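Local coordinates for putative dihydrodipicolinate synthase family protein (Coccidioides immitis, PDB 3QFE) that belongs to the dihydrodipicolinate synthase family and folds as a TIM barrel, at residues Val9-Phe21 with Ala215-Val229. Residues are numbered along the deposited sequence; the frame is centred on the assembly and turned at random.
Sequences VPQPGIWCPAVTF and AGCIAAFANVFPKTV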
# COMPACT_ATOMS: atom_id res chain seq x y z
N VAL A 9 1.87 4.95 16.09
CA VAL A 9 2.60 3.91 15.39
C VAL A 9 1.61 2.99 14.67
O VAL A 9 0.70 2.44 15.30
CB VAL A 9 3.50 3.09 16.36
CG1 VAL A 9 4.09 1.86 15.65
CG2 VAL A 9 4.60 3.97 16.96
N PRO A 10 1.77 2.82 13.34
CA PRO A 10 0.83 2.11 12.47
C PRO A 10 0.60 0.68 12.91
O PRO A 10 1.56 -0.02 13.23
CB PRO A 10 1.55 2.11 11.12
CG PRO A 10 2.49 3.22 11.19
CD PRO A 10 2.93 3.32 12.59
N GLN A 11 -0.67 0.26 12.93
CA GLN A 11 -1.00 -1.06 13.46
C GLN A 11 -0.59 -2.17 12.51
O GLN A 11 -0.82 -2.10 11.30
CB GLN A 11 -2.49 -1.19 13.84
N PRO A 12 0.09 -3.18 13.05
CA PRO A 12 0.27 -4.45 12.38
C PRO A 12 -1.03 -4.93 11.78
O PRO A 12 -2.09 -4.73 12.37
CB PRO A 12 0.71 -5.36 13.53
CG PRO A 12 1.60 -4.44 14.35
CD PRO A 12 0.99 -3.06 14.22
N GLY A 13 -0.96 -5.55 10.62
CA GLY A 13 -2.15 -6.05 9.95
C GLY A 13 -1.95 -6.01 8.46
O GLY A 13 -0.81 -5.94 7.99
N ILE A 14 -3.06 -6.04 7.72
CA ILE A 14 -3.06 -6.06 6.27
C ILE A 14 -3.54 -4.73 5.74
O ILE A 14 -4.67 -4.30 6.04
CB ILE A 14 -3.99 -7.15 5.71
CG1 ILE A 14 -3.52 -8.53 6.14
CG2 ILE A 14 -3.99 -7.14 4.19
CD1 ILE A 14 -2.13 -8.91 5.55
N TRP A 15 -2.69 -4.10 4.94
CA TRP A 15 -2.96 -2.80 4.36
C TRP A 15 -3.06 -2.92 2.85
O TRP A 15 -2.34 -3.72 2.25
CB TRP A 15 -1.83 -1.83 4.70
CG TRP A 15 -1.74 -1.52 6.16
CD1 TRP A 15 -1.41 -2.38 7.18
CD2 TRP A 15 -1.97 -0.24 6.78
NE1 TRP A 15 -1.44 -1.72 8.38
CE2 TRP A 15 -1.77 -0.41 8.16
CE3 TRP A 15 -2.30 1.03 6.28
CZ2 TRP A 15 -1.91 0.64 9.07
CZ3 TRP A 15 -2.44 2.07 7.18
CH2 TRP A 15 -2.24 1.86 8.56
N CYS A 16 -3.95 -2.14 2.24
CA CYS A 16 -4.08 -2.13 0.78
C CYS A 16 -3.64 -0.80 0.15
O CYS A 16 -4.16 0.26 0.54
CB CYS A 16 -5.50 -2.46 0.33
SG CYS A 16 -5.67 -2.29 -1.49
N PRO A 17 -2.71 -0.86 -0.83
CA PRO A 17 -2.36 0.33 -1.60
C PRO A 17 -3.33 0.47 -2.80
O PRO A 17 -3.15 -0.19 -3.85
CB PRO A 17 -0.92 0.03 -2.05
CG PRO A 17 -0.89 -1.48 -2.20
CD PRO A 17 -1.92 -2.03 -1.23
N ALA A 18 -4.34 1.32 -2.61
CA ALA A 18 -5.50 1.39 -3.50
C ALA A 18 -5.15 1.90 -4.89
O ALA A 18 -4.33 2.80 -5.05
CB ALA A 18 -6.57 2.26 -2.87
N VAL A 19 -5.78 1.32 -5.91
CA VAL A 19 -5.62 1.80 -7.28
C VAL A 19 -6.41 3.10 -7.48
O VAL A 19 -7.22 3.46 -6.62
CB VAL A 19 -6.03 0.73 -8.33
CG1 VAL A 19 -5.03 -0.42 -8.32
CG2 VAL A 19 -7.44 0.22 -8.10
N THR A 20 -6.20 3.79 -8.61
CA THR A 20 -6.86 5.06 -8.91
C THR A 20 -7.75 5.00 -10.15
O THR A 20 -7.34 4.50 -11.20
CB THR A 20 -5.81 6.16 -9.08
OG1 THR A 20 -5.07 6.28 -7.87
CG2 THR A 20 -6.45 7.53 -9.44
N PHE A 21 -8.95 5.55 -10.01
CA PHE A 21 -9.96 5.62 -11.07
C PHE A 21 -9.81 6.91 -11.88
O PHE A 21 -9.69 7.99 -11.30
CB PHE A 21 -11.37 5.58 -10.44
CG PHE A 21 -11.78 4.21 -9.94
CD1 PHE A 21 -12.57 3.37 -10.73
CD2 PHE A 21 -11.37 3.75 -8.70
CE1 PHE A 21 -12.97 2.09 -10.27
CE2 PHE A 21 -11.74 2.47 -8.26
CZ PHE A 21 -12.56 1.64 -9.04
N ALA A 215 5.12 -6.36 11.18
CA ALA A 215 3.84 -5.78 11.55
C ALA A 215 2.84 -6.19 10.48
O ALA A 215 1.67 -5.79 10.49
CB ALA A 215 3.94 -4.27 11.64
N GLY A 216 3.32 -7.01 9.54
CA GLY A 216 2.48 -7.46 8.45
C GLY A 216 2.88 -6.86 7.13
O GLY A 216 4.06 -6.71 6.83
N CYS A 217 1.87 -6.48 6.37
CA CYS A 217 1.98 -6.50 4.93
C CYS A 217 1.18 -5.40 4.26
O CYS A 217 0.06 -5.11 4.67
CB CYS A 217 1.46 -7.87 4.47
SG CYS A 217 1.60 -8.14 2.73
N ILE A 218 1.76 -4.78 3.23
CA ILE A 218 1.05 -3.83 2.37
C ILE A 218 0.95 -4.48 1.01
O ILE A 218 1.91 -4.47 0.24
CB ILE A 218 1.75 -2.42 2.30
CG1 ILE A 218 1.79 -1.78 3.69
CG2 ILE A 218 1.03 -1.45 1.31
CD1 ILE A 218 2.79 -0.63 3.85
N ALA A 219 -0.21 -5.08 0.71
CA ALA A 219 -0.34 -6.02 -0.42
C ALA A 219 -1.18 -5.50 -1.59
O ALA A 219 -2.41 -5.38 -1.48
CB ALA A 219 -0.92 -7.34 0.08
N ALA A 220 -0.53 -5.22 -2.72
CA ALA A 220 -1.20 -4.87 -3.98
C ALA A 220 -2.43 -5.73 -4.26
O ALA A 220 -3.44 -5.23 -4.74
CB ALA A 220 -0.23 -4.97 -5.14
N PHE A 221 -2.33 -7.02 -3.96
CA PHE A 221 -3.34 -8.00 -4.31
C PHE A 221 -4.59 -7.90 -3.44
O PHE A 221 -5.63 -8.50 -3.75
CB PHE A 221 -2.74 -9.40 -4.20
CG PHE A 221 -3.52 -10.46 -4.93
CD1 PHE A 221 -3.87 -10.29 -6.27
CD2 PHE A 221 -3.88 -11.63 -4.28
CE1 PHE A 221 -4.57 -11.26 -6.94
CE2 PHE A 221 -4.57 -12.62 -4.95
CZ PHE A 221 -4.92 -12.44 -6.28
N ALA A 222 -4.49 -7.16 -2.34
CA ALA A 222 -5.64 -6.89 -1.48
C ALA A 222 -6.58 -5.92 -2.19
O ALA A 222 -7.71 -5.78 -1.78
CB ALA A 222 -5.20 -6.32 -0.14
N ASN A 223 -6.11 -5.26 -3.25
CA ASN A 223 -6.99 -4.51 -4.16
C ASN A 223 -8.00 -5.44 -4.80
O ASN A 223 -9.15 -5.05 -5.05
CB ASN A 223 -6.21 -3.86 -5.30
CG ASN A 223 -5.67 -2.50 -4.95
OD1 ASN A 223 -6.43 -1.53 -4.82
ND2 ASN A 223 -4.35 -2.39 -4.85
N VAL A 224 -7.57 -6.66 -5.10
CA VAL A 224 -8.36 -7.57 -5.91
C VAL A 224 -9.30 -8.43 -5.07
O VAL A 224 -10.50 -8.49 -5.34
CB VAL A 224 -7.46 -8.44 -6.78
CG1 VAL A 224 -8.31 -9.18 -7.81
CG2 VAL A 224 -6.43 -7.57 -7.47
N PHE A 225 -8.74 -9.07 -4.04
CA PHE A 225 -9.50 -9.94 -3.15
C PHE A 225 -9.23 -9.59 -1.69
O PHE A 225 -8.54 -10.31 -0.98
CB PHE A 225 -9.16 -11.40 -3.46
CG PHE A 225 -9.44 -11.79 -4.89
CD1 PHE A 225 -10.72 -11.74 -5.39
CD2 PHE A 225 -8.43 -12.20 -5.72
CE1 PHE A 225 -10.97 -12.08 -6.71
CE2 PHE A 225 -8.68 -12.57 -7.03
CZ PHE A 225 -9.94 -12.50 -7.53
N PRO A 226 -9.76 -8.46 -1.22
CA PRO A 226 -9.37 -8.02 0.11
C PRO A 226 -9.81 -8.94 1.25
O PRO A 226 -9.07 -9.08 2.23
CB PRO A 226 -10.01 -6.62 0.22
CG PRO A 226 -11.14 -6.62 -0.77
CD PRO A 226 -10.63 -7.47 -1.90
N LYS A 227 -10.98 -9.56 1.13
CA LYS A 227 -11.49 -10.44 2.20
C LYS A 227 -10.58 -11.66 2.34
O LYS A 227 -10.22 -12.06 3.45
CB LYS A 227 -12.92 -10.91 1.92
CG LYS A 227 -13.99 -10.29 2.79
CD LYS A 227 -13.62 -10.31 4.28
CE LYS A 227 -14.79 -10.70 5.14
NZ LYS A 227 -14.47 -10.56 6.57
N THR A 228 -10.21 -12.23 1.19
CA THR A 228 -9.29 -13.38 1.18
C THR A 228 -7.95 -13.02 1.83
O THR A 228 -7.50 -13.72 2.73
CB THR A 228 -9.10 -13.95 -0.24
OG1 THR A 228 -10.38 -14.25 -0.79
CG2 THR A 228 -8.29 -15.24 -0.20
N VAL A 229 -7.35 -11.91 1.43
CA VAL A 229 -6.06 -11.55 1.99
C VAL A 229 -6.20 -11.30 3.50
O VAL A 229 -5.32 -11.69 4.26
CB VAL A 229 -5.39 -10.34 1.27
CG1 VAL A 229 -4.17 -9.88 2.03
CG2 VAL A 229 -4.96 -10.73 -0.11
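The seam that closes the eight-stranded barrel runs between the first strand, Gly13-Pro17, and the last, Gly216-Ile218, which lie parallel with their axes 7° apart. Cys217 N reaches Gly13 O, Trp15 N donates to Cys217 O at 2.9 Å, and Ala219 N returns to Trp15 O, the alternating ladder of parallel strands. Glycine suits position 216, where CA packs close to Gly13 O and the backbone angles (phi 110°, psi -138°) are natural to glycine.

Ile14 and Cys217 share the face turned to the helices. Ile14 CG2, set anti to the backbone N, meets Val229 CG1 at 3.5 Å, while CD1 lies against Cys217 CB, joining the strand to helix 226-237. On the other face, inside the barrel, Trp15 CB packs on Ile218 CG1; the indole turns back along its own chain, where NE1 donates to Gln11 O in the ring plane, which should fix the ring's rotation.

Beyond the strands, Asn223 ties the two segments with both ends of its amide. ND2 gives one hydrogen to Pro17 O at 2.7 Å, from above that carbonyl's plane, and the other to Ala220 O, on a lone pair; OD1 accepts from Val19 N at 3.1 Å and also bonds Tyr37 OH. Gripped by four bonds, the buried amide should be fixed in its rotation. Cys16 SG sits 3.5 Å from Asn223 CG. Pro17, with no N-H to continue the ladder, lays CD against Ala219 O, which accepts from Ala222 N. Strand 13-17 paired in parallel with strand 216-218, first with last, is the closure that defines a TIM barrel.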